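Local coordinates for possible adhesin (PDB 4WA0), which probably mediates attachment of an extremely thermophilic bacterium to cellulose, as a tapirin represented here by its beta-helical C-terminal domain, at residues T155-S166 / I176-T187; M106-Y114 / K126-M134. All coordinates share one frame; numbering follows the deposited sequence. Where two conformers were deposited one is given.

Contact 1: T155-S166 / I176-T187; sequences TLKSNSAVYCNS and ILENGAKLYLAT
Tyr163 and Tyr184 point the same way from equivalent places on two successive coils of a parallel beta-helix. Their planes are only 2° apart, but the rings are slid until they barely overlap: Tyr163 CE2 lies over the rim of one Tyr184 face, 3.4 Å from Tyr184 CD1. Nearly identical first torsions (chi1 -59° and -55°) place each CG beside its own backbone N and bring the rings out in step. Phe210, from a loop, also meets the Tyr163 ring and touches Tyr184.

Charged and polar groups work at the corners. Lys157, bent at two torsions, folds alongside the extended Glu178, and the salt bridge from Lys157 NZ to Glu178 OE2 (2.8 Å) uses the syn side of that oxygen. The other oxygen is met on its anti side, Ser158 N donating to Glu178 OE1 at 3.0 Å, which should limit rotation of the carboxylate. Lys182 curls its end back so that Lys182 NZ reaches Ser160 O at 3.1 Å, from the carbonyl face opposite to that used by Lys182 N at 2.9 Å. At the far corner Thr187 OG1 donates to a lone pair of Asn165 O (2.8 Å).

Apolar contacts fill the buried face, where Leu183 CD1 sits 3.7 Å from Val162 CG1 and 4.1 Å from Leu156 CD1. Cys164 packs its CB against Leu185.

Backbone bonds join the strands in parallel before and after a pair of superposed type II turns, Lys157 to Ser160 and Glu178 to Ala181. Lys157 O accepts from both N and OG of Ser160, and Asn159 N bonds to Asn179 O of the next turn. The chemistry thus divides by position, with apolar packing inside, a slid pair of tyrosine rings on the outer face, and polar bonds holding the turns in register.

Contact 2: M106-Y114 / K126-M134; sequences MQLYGAGSY and KLAGPGVNM
Stacked coils of a parallel beta-helix bring Leu108 beside Leu127 and Tyr109 beside Ala128, with a corner between two sheets included in the contact. The two leucines lie side by side in the buried interior, Leu108 CD1 at 4.1 Å from Leu127 CG. Val132 comes to the same place from beyond the corner: its CG1, anti to the backbone N (chi1 -176°), approaches Leu108 CB at 3.9 Å, while its other methyl, Val132 CG2, rests 3.4 Å from Tyr109 O. Across the next strand pair the Tyr114 ring crosses Val132 at a slant, and Leu108 CD1 covers the rim of one of its faces. The phenol end is held within its own coil, Tyr114 OH donating to Gly110 O at 2.7 Å from above the carbonyl plane.

As in other beta-helices, each rung is built of short strands separated by turns, and here the register slips by one residue between them. Leu108 pairs with Leu127 and Gly112 with Val132, because the second coil spends an extra residue in its corner, where a type II turn runs from Gly129 to Val132. Gly112, with backbone angles open to a residue without a side chain, begins the second ladder. Gly112 N donates a hydrogen bond to Gly131 O at 2.8 Å, from above the plane of the Gly131 carbonyl. Arg87, from a neighbouring coil, bonds through NH1 to both Tyr109 O and Pro130 O, bridging the two corners.

On the outer face the fully extended Lys126 runs to the edge of the Tyr109 ring, bringing its CE near the ring plane, 3.6 Å from Tyr109 OH. The same ring meets Ala128 obliquely, with Tyr109 CD1 at 3.6 Å from Ala128 CB.

How the contacts relate
From the N terminus, the chain first enters contact 2, where residues 126-134 return alongside 106-114 and close one coil of the beta-helix. Strand 132-136 then leads through strands 139-142 and 145-149 to residue 155, where contact 1 opens; its own coil closes when 176-187 stacks on 155-166. The loops follow in series, neither nested nor crossed, with centres about 18 Å apart. Contact 2 spans the corner between the sheets holding strands 106-108 and 112-116, whereas contact 1 passes from the latter sheet to that of strand 161-164 and ends at the corner into the sheet of strand 106-108. They meet in the shared sheet, where Thr155 N probably donates a hydrogen bond to Met134 O (2.8 Å).

Contact 1: T155-S166 / I176-T187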
loop_
_atom_site.group_PDB
_atom_site.type_symbol
_atom_site.label_atom_id
_atom_site.label_comp_id
_atom_site.label_asym_id
_atom_site.label_seq_id
_atom_site.Cartn_x
_atom_site.Cartn_y
_atom_site.Cartn_z
ATOM N N THR A 155 7.978 15.847 14.250
ATOM C CA THR A 155 7.386 17.194 14.313
ATOM C C THR A 155 5.915 17.093 14.507
ATOM O O THR A 155 5.229 16.427 13.712
ATOM C CB THR A 155 7.709 18.012 13.068
ATOM O OG1 THR A 155 9.122 18.144 12.950
ATOM C CG2 THR A 155 7.155 19.404 13.168
ATOM N N LEU A 156 5.407 17.739 15.572
ATOM C CA LEU A 156 3.964 17.816 15.824
ATOM C C LEU A 156 3.533 19.180 15.285
ATOM O O LEU A 156 3.926 20.227 15.815
ATOM C CB LEU A 156 3.604 17.567 17.327
ATOM C CG LEU A 156 4.366 16.310 17.907
ATOM C CD1 LEU A 156 3.916 16.104 19.367
ATOM C CD2 LEU A 156 4.084 15.076 17.074
ATOM N N LYS A 157 2.756 19.197 14.205
ATOM C CA LYS A 157 2.469 20.484 13.533
ATOM C C LYS A 157 1.470 21.308 14.348
ATOM O O LYS A 157 0.850 20.869 15.305
ATOM C CB LYS A 157 1.976 20.282 12.094
ATOM C CG LYS A 157 2.911 19.427 11.230
ATOM C CD LYS A 157 4.151 20.150 10.824
ATOM C CE LYS A 157 3.862 21.149 9.716
ATOM N NZ LYS A 157 5.091 21.968 9.491
ATOM N N SER A 158 1.264 22.542 13.920
ATOM C CA SER A 158 0.462 23.465 14.728
ATOM C C SER A 158 -0.940 22.974 15.046
ATOM O O SER A 158 -1.645 22.424 14.169
ATOM C CB SER A 158 0.452 24.865 14.117
ATOM O OG SER A 158 -0.082 24.799 12.838
ATOM N N ASN A 159 -1.309 23.133 16.320
ATOM C CA ASN A 159 -2.604 22.730 16.873
ATOM C C ASN A 159 -2.948 21.270 16.807
ATOM O O ASN A 159 -4.094 20.883 17.058
ATOM C CB ASN A 159 -3.681 23.608 16.261
ATOM C CG ASN A 159 -3.382 25.058 16.528
ATOM O OD1 ASN A 159 -3.271 25.436 17.697
ATOM N ND2 ASN A 159 -3.093 25.838 15.472
ATOM N N SER A 160 -1.926 20.432 16.550
ATOM C CA SER A 160 -2.127 18.981 16.520
ATOM C C SER A 160 -2.386 18.517 17.970
ATOM O O SER A 160 -2.211 19.301 18.918
ATOM C CB SER A 160 -0.926 18.251 15.877
ATOM O OG SER A 160 0.243 18.487 16.630
ATOM N N ALA A 161 -2.868 17.292 18.135
ATOM C CA ALA A 161 -3.121 16.639 19.433
ATOM C C ALA A 161 -2.522 15.253 19.344
ATOM O O ALA A 161 -2.870 14.428 18.443
ATOM C CB ALA A 161 -4.605 16.553 19.706
ATOM N N VAL A 162 -1.589 14.963 20.245
ATOM C CA VAL A 162 -0.882 13.678 20.162
ATOM C C VAL A 162 -0.934 13.027 21.522
ATOM O O VAL A 162 -0.577 13.681 22.505
ATOM C CB VAL A 162 0.572 13.935 19.787
ATOM C CG1 VAL A 162 1.352 12.668 19.962
ATOM C CG2 VAL A 162 0.644 14.480 18.384
ATOM N N TYR A 163 -1.303 11.766 21.595
ATOM C CA TYR A 163 -1.518 11.068 22.870
ATOM C C TYR A 163 -0.654 9.817 22.843
ATOM O O TYR A 163 -0.821 9.054 21.918
ATOM C CB TYR A 163 -2.937 10.683 22.985
ATOM C CG TYR A 163 -3.981 11.809 22.929
ATOM C CD1 TYR A 163 -4.350 12.338 21.734
ATOM C CD2 TYR A 163 -4.582 12.326 24.112
ATOM C CE1 TYR A 163 -5.278 13.346 21.662
ATOM C CE2 TYR A 163 -5.529 13.318 24.053
ATOM C CZ TYR A 163 -5.866 13.825 22.812
ATOM O OH TYR A 163 -6.774 14.850 22.705
ATOM N N CYS A 164 0.288 9.655 23.775
ATOM C CA CYS A 164 1.227 8.478 23.812
ATOM C C CYS A 164 1.323 8.012 25.249
ATOM O O CYS A 164 1.224 8.782 26.181
ATOM C CB CYS A 164 2.708 8.670 23.288
ATOM S SG CYS A 164 2.878 9.799 21.915
ATOM N N ASN A 165 1.582 6.746 25.429
ATOM C CA ASN A 165 1.927 6.302 26.755
ATOM C C ASN A 165 3.238 6.801 27.291
ATOM O O ASN A 165 3.330 7.197 28.446
ATOM C CB ASN A 165 1.901 4.747 26.817
ATOM C CG ASN A 165 2.141 4.230 28.208
ATOM O OD1 ASN A 165 3.243 3.741 28.501
ATOM N ND2 ASN A 165 1.209 4.466 29.093
ATOM N N SER A 166 4.265 6.766 26.458
ATOM C CA SER A 166 5.630 7.067 26.852
ATOM C C SER A 166 6.385 7.622 25.658
ATOM O O SER A 166 6.026 7.355 24.498
ATOM C CB SER A 166 6.332 5.772 27.312
ATOM O OG SER A 166 5.770 5.288 28.526
ATOM N N ILE A 176 9.808 17.963 17.964
ATOM C CA ILE A 176 9.509 19.373 17.777
ATOM C C ILE A 176 8.022 19.623 17.884
ATOM O O ILE A 176 7.230 18.932 17.183
ATOM C CB ILE A 176 10.026 19.837 16.415
ATOM C CG1 ILE A 176 11.525 19.554 16.319
ATOM C CG2 ILE A 176 9.673 21.323 16.207
ATOM C CD1 ILE A 176 11.998 19.046 14.975
ATOM N N LEU A 177 7.615 20.550 18.766
ATOM C CA LEU A 177 6.211 20.974 18.823
ATOM C C LEU A 177 6.078 22.349 18.190
ATOM O O LEU A 177 6.830 23.262 18.515
ATOM C CB LEU A 177 5.673 21.086 20.212
ATOM C CG LEU A 177 5.198 19.847 20.936
ATOM C CD1 LEU A 177 6.390 19.011 21.327
ATOM C CD2 LEU A 177 4.335 20.136 22.153
ATOM N N GLU A 178 5.201 22.467 17.175
ATOM C CA GLU A 178 4.910 23.800 16.636
ATOM C C GLU A 178 3.850 24.460 17.494
ATOM O O GLU A 178 3.243 23.864 18.410
ATOM C CB GLU A 178 4.417 23.720 15.202
ATOM C CG GLU A 178 5.448 23.150 14.255
ATOM C CD GLU A 178 4.970 23.197 12.782
ATOM O OE1 GLU A 178 3.725 23.374 12.485
ATOM O OE2 GLU A 178 5.899 23.053 11.953
ATOM N N ASN A 179 3.586 25.733 17.188
ATOM C CA ASN A 179 2.620 26.526 17.980
ATOM C C ASN A 179 1.262 25.845 18.141
ATOM O O ASN A 179 0.658 25.424 17.162
ATOM C CB ASN A 179 2.436 27.858 17.236
ATOM C CG ASN A 179 1.624 28.862 17.999
ATOM O OD1 ASN A 179 0.394 28.900 17.877
ATOM N ND2 ASN A 179 2.284 29.674 18.766
ATOM N N GLY A 180 0.774 25.753 19.363
ATOM C CA GLY A 180 -0.531 25.185 19.692
ATOM C C GLY A 180 -0.632 23.696 19.630
ATOM O O GLY A 180 -1.700 23.130 19.983
ATOM N N ALA A 181 0.495 23.026 19.289
ATOM C CA ALA A 181 0.464 21.559 19.314
ATOM C C ALA A 181 0.309 21.141 20.804
ATOM O O ALA A 181 0.785 21.857 21.754
ATOM C CB ALA A 181 1.739 20.988 18.730
ATOM N N LYS A 182 -0.373 20.032 21.040
ATOM C CA LYS A 182 -0.656 19.543 22.388
ATOM C C LYS A 182 -0.137 18.107 22.461
ATOM O O LYS A 182 -0.655 17.223 21.697
ATOM C CB LYS A 182 -2.174 19.489 22.617
ATOM C CG LYS A 182 -2.769 20.895 22.482
ATOM C CD LYS A 182 -4.287 21.003 22.516
ATOM C CE LYS A 182 -4.958 20.297 21.342
ATOM N NZ LYS A 182 -4.533 20.931 20.052
ATOM N N LEU A 183 0.855 17.850 23.317
ATOM C CA LEU A 183 1.347 16.495 23.565
ATOM C C LEU A 183 0.872 16.015 24.944
ATOM O O LEU A 183 1.086 16.708 25.953
ATOM C CB LEU A 183 2.851 16.441 23.557
ATOM C CG LEU A 183 3.588 15.107 23.826
ATOM C CD1 LEU A 183 3.127 14.040 22.870
ATOM C CD2 LEU A 183 5.092 15.367 23.818
ATOM N N TYR A 184 0.283 14.836 24.968
ATOM C CA TYR A 184 -0.203 14.209 26.204
ATOM C C TYR A 184 0.530 12.919 26.401
ATOM O O TYR A 184 0.507 12.088 25.504
ATOM C CB TYR A 184 -1.703 13.917 26.199
ATOM C CG TYR A 184 -2.660 15.085 25.902
ATOM C CD1 TYR A 184 -2.952 15.461 24.605
ATOM C CD2 TYR A 184 -3.357 15.713 26.926
ATOM C CE1 TYR A 184 -3.868 16.502 24.346
ATOM C CE2 TYR A 184 -4.233 16.736 26.677
ATOM C CZ TYR A 184 -4.503 17.109 25.374
ATOM O OH TYR A 184 -5.431 18.085 25.115
ATOM N N LEU A 185 1.229 12.775 27.551
ATOM C CA LEU A 185 1.976 11.582 27.838
ATOM C C LEU A 185 1.432 11.006 29.094
ATOM O O LEU A 185 1.225 11.750 30.062
ATOM C CB LEU A 185 3.475 11.964 28.002
ATOM C CG LEU A 185 4.120 12.526 26.752
ATOM C CD1 LEU A 185 5.520 12.931 27.088
ATOM C CD2 LEU A 185 4.088 11.475 25.651
ATOM N N ALA A 186 1.185 9.705 29.110
ATOM C CA ALA A 186 0.675 9.005 30.320
ATOM C C ALA A 186 1.724 8.884 31.424
ATOM O O ALA A 186 1.401 8.596 32.523
ATOM C CB ALA A 186 0.184 7.625 29.931
ATOM N N THR A 187 2.981 9.015 31.065
ATOM C CA THR A 187 4.141 8.903 31.993
ATOM C C THR A 187 5.006 10.117 31.835
ATOM O O THR A 187 4.737 11.033 30.991
ATOM C CB THR A 187 4.965 7.621 31.599
ATOM O OG1 THR A 187 5.403 7.715 30.219
ATOM C CG2 THR A 187 4.113 6.345 31.758
#

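Contact 2: M106-Y114 / K126-M134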
loop_
_atom_site.group_PDB
_atom_site.type_symbol
_atom_site.label_atom_id
_atom_site.label_comp_id
_atom_site.label_asym_id
_atom_site.label_seq_id
_atom_site.Cartn_x
_atom_site.Cartn_y
_atom_site.Cartn_z
HETATM N N MSE A 106 5.080 0.075 14.636
HETATM C CA MSE A 106 5.509 0.870 13.479
HETATM C C MSE A 106 6.971 1.110 13.632
HETATM O O MSE A 106 7.369 1.802 14.561
HETATM C CB MSE A 106 4.782 2.193 13.351
HETATM C CG MSE A 106 5.286 2.880 12.089
HETATM SE SE MSE A 106 4.370 4.586 11.710
HETATM C CE MSE A 106 2.506 4.306 12.341
ATOM N N GLN A 107 7.795 0.527 12.748
ATOM C CA GLN A 107 9.256 0.642 12.851
ATOM C C GLN A 107 9.810 1.345 11.611
ATOM O O GLN A 107 9.715 0.778 10.507
ATOM C CB GLN A 107 9.878 -0.734 13.025
ATOM C CG GLN A 107 9.755 -1.253 14.456
ATOM C CD GLN A 107 10.430 -2.596 14.650
ATOM O OE1 GLN A 107 11.390 -2.916 13.974
ATOM N NE2 GLN A 107 9.929 -3.382 15.587
ATOM N N LEU A 108 10.306 2.572 11.748
ATOM C CA LEU A 108 10.745 3.360 10.602
ATOM C C LEU A 108 12.253 3.516 10.707
ATOM O O LEU A 108 12.739 4.314 11.503
ATOM C CB LEU A 108 10.068 4.698 10.518
ATOM C CG LEU A 108 8.525 4.711 10.547
ATOM C CD1 LEU A 108 7.984 6.123 10.410
ATOM C CD2 LEU A 108 7.928 3.808 9.503
ATOM N N TYR A 109 12.981 2.762 9.894
ATOM C CA TYR A 109 14.437 2.789 9.849
ATOM C C TYR A 109 14.946 3.514 8.611
ATOM O O TYR A 109 15.986 4.182 8.656
ATOM C CB TYR A 109 14.965 1.366 9.895
ATOM C CG TYR A 109 14.711 0.655 11.232
ATOM C CD1 TYR A 109 14.393 1.356 12.378
ATOM C CD2 TYR A 109 14.632 -0.691 11.295
ATOM C CE1 TYR A 109 14.053 0.699 13.571
ATOM C CE2 TYR A 109 14.363 -1.342 12.511
ATOM C CZ TYR A 109 14.088 -0.633 13.629
ATOM O OH TYR A 109 13.784 -1.293 14.841
ATOM N N GLY A 110 14.250 3.364 7.470
ATOM C CA GLY A 110 14.734 4.022 6.281
ATOM C C GLY A 110 14.562 5.514 6.351
ATOM O O GLY A 110 13.532 5.970 6.804
ATOM N N ALA A 111 15.596 6.287 6.010
ATOM C CA ALA A 111 15.456 7.718 5.855
ATOM C C ALA A 111 14.278 8.081 4.965
ATOM O O ALA A 111 13.970 7.338 4.068
ATOM C CB ALA A 111 16.705 8.273 5.253
ATOM N N GLY A 112 13.659 9.215 5.219
ATOM C CA GLY A 112 12.537 9.636 4.459
ATOM C C GLY A 112 11.667 10.593 5.230
ATOM O O GLY A 112 11.867 10.802 6.411
ATOM N N SER A 113 10.708 11.151 4.503
ATOM C CA SER A 113 9.729 12.058 5.061
ATOM C C SER A 113 8.363 11.298 5.159
ATOM O O SER A 113 7.799 10.870 4.103
ATOM C CB SER A 113 9.607 13.290 4.198
ATOM O OG SER A 113 8.617 14.174 4.713
ATOM N N TYR A 114 7.950 11.101 6.393
ATOM C CA TYR A 114 6.723 10.383 6.704
ATOM C C TYR A 114 5.741 11.390 7.248
ATOM O O TYR A 114 5.905 11.871 8.397
ATOM C CB TYR A 114 7.025 9.240 7.659
ATOM C CG TYR A 114 8.093 8.245 7.260
ATOM C CD1 TYR A 114 9.460 8.500 7.478
ATOM C CD2 TYR A 114 7.760 7.026 6.697
ATOM C CE1 TYR A 114 10.408 7.568 7.100
ATOM C CE2 TYR A 114 8.715 6.101 6.378
ATOM C CZ TYR A 114 10.025 6.373 6.553
ATOM O OH TYR A 114 10.946 5.422 6.180
ATOM N N LYS A 126 8.483 3.428 16.561
ATOM C CA LYS A 126 9.947 3.533 16.696
ATOM C C LYS A 126 10.536 4.116 15.415
ATOM O O LYS A 126 10.291 3.560 14.340
ATOM C CB LYS A 126 10.508 2.176 17.000
ATOM C CG LYS A 126 11.986 2.290 17.197
ATOM C CD LYS A 126 12.643 0.980 17.464
ATOM C CE LYS A 126 14.166 1.223 17.398
ATOM N NZ LYS A 126 14.846 0.039 17.967
ATOM N N LEU A 127 11.140 5.284 15.531
ATOM C CA LEU A 127 11.911 5.885 14.423
ATOM C C LEU A 127 13.376 5.840 14.801
ATOM O O LEU A 127 13.726 6.270 15.881
ATOM C CB LEU A 127 11.553 7.308 14.185
ATOM C CG LEU A 127 10.192 7.547 13.562
ATOM C CD1 LEU A 127 9.178 7.428 14.616
ATOM C CD2 LEU A 127 10.171 9.023 13.139
ATOM N N ALA A 128 14.192 5.226 13.932
ATOM C CA ALA A 128 15.648 5.033 14.248
ATOM C C ALA A 128 16.497 5.285 13.034
ATOM O O ALA A 128 16.414 4.546 12.049
ATOM C CB ALA A 128 15.871 3.655 14.789
ATOM N N GLY A 129 17.295 6.326 13.110
ATOM C CA GLY A 129 18.341 6.553 12.103
ATOM C C GLY A 129 18.362 7.961 11.543
ATOM O O GLY A 129 17.355 8.682 11.558
ATOM N N PRO A 130 19.519 8.384 11.012
ATOM C CA PRO A 130 19.579 9.668 10.403
ATOM C C PRO A 130 18.591 9.802 9.257
ATOM O O PRO A 130 18.352 8.889 8.496
ATOM C CB PRO A 130 21.032 9.761 9.876
ATOM C CG PRO A 130 21.776 8.878 10.782
ATOM C CD PRO A 130 20.845 7.702 10.981
ATOM N N GLY A 131 18.019 10.983 9.159
ATOM C CA GLY A 131 17.095 11.264 8.076
ATOM C C GLY A 131 15.684 10.684 8.134
ATOM O O GLY A 131 14.938 10.871 7.150
ATOM N N VAL A 132 15.352 9.993 9.212
ATOM C CA VAL A 132 14.028 9.445 9.430
ATOM C C VAL A 132 13.180 10.565 10.092
ATOM O O VAL A 132 13.351 10.846 11.324
ATOM C CB VAL A 132 14.057 8.246 10.340
ATOM C CG1 VAL A 132 12.624 7.659 10.450
ATOM C CG2 VAL A 132 15.005 7.187 9.818
ATOM N N ASN A 133 12.320 11.211 9.330
ATOM C CA ASN A 133 11.613 12.424 9.800
ATOM C C ASN A 133 10.120 12.234 9.634
ATOM O O ASN A 133 9.637 12.035 8.498
ATOM C CB ASN A 133 12.058 13.606 8.988
ATOM C CG ASN A 133 13.503 13.964 9.237
ATOM O OD1 ASN A 133 13.948 13.934 10.362
ATOM N ND2 ASN A 133 14.267 14.157 8.169
HETATM N N MSE A 134 9.391 12.171 10.734
HETATM C CA MSE A 134 7.924 12.123 10.712
HETATM C C MSE A 134 7.258 13.356 11.111
HETATM O O MSE A 134 7.694 14.047 12.070
HETATM C CB MSE A 134 7.526 10.988 11.654
HETATM C CG MSE A 134 6.048 10.709 11.541
HETATM SE SE MSE A 134 5.439 9.105 12.534
HETATM C CE MSE A 134 5.598 9.885 14.243
#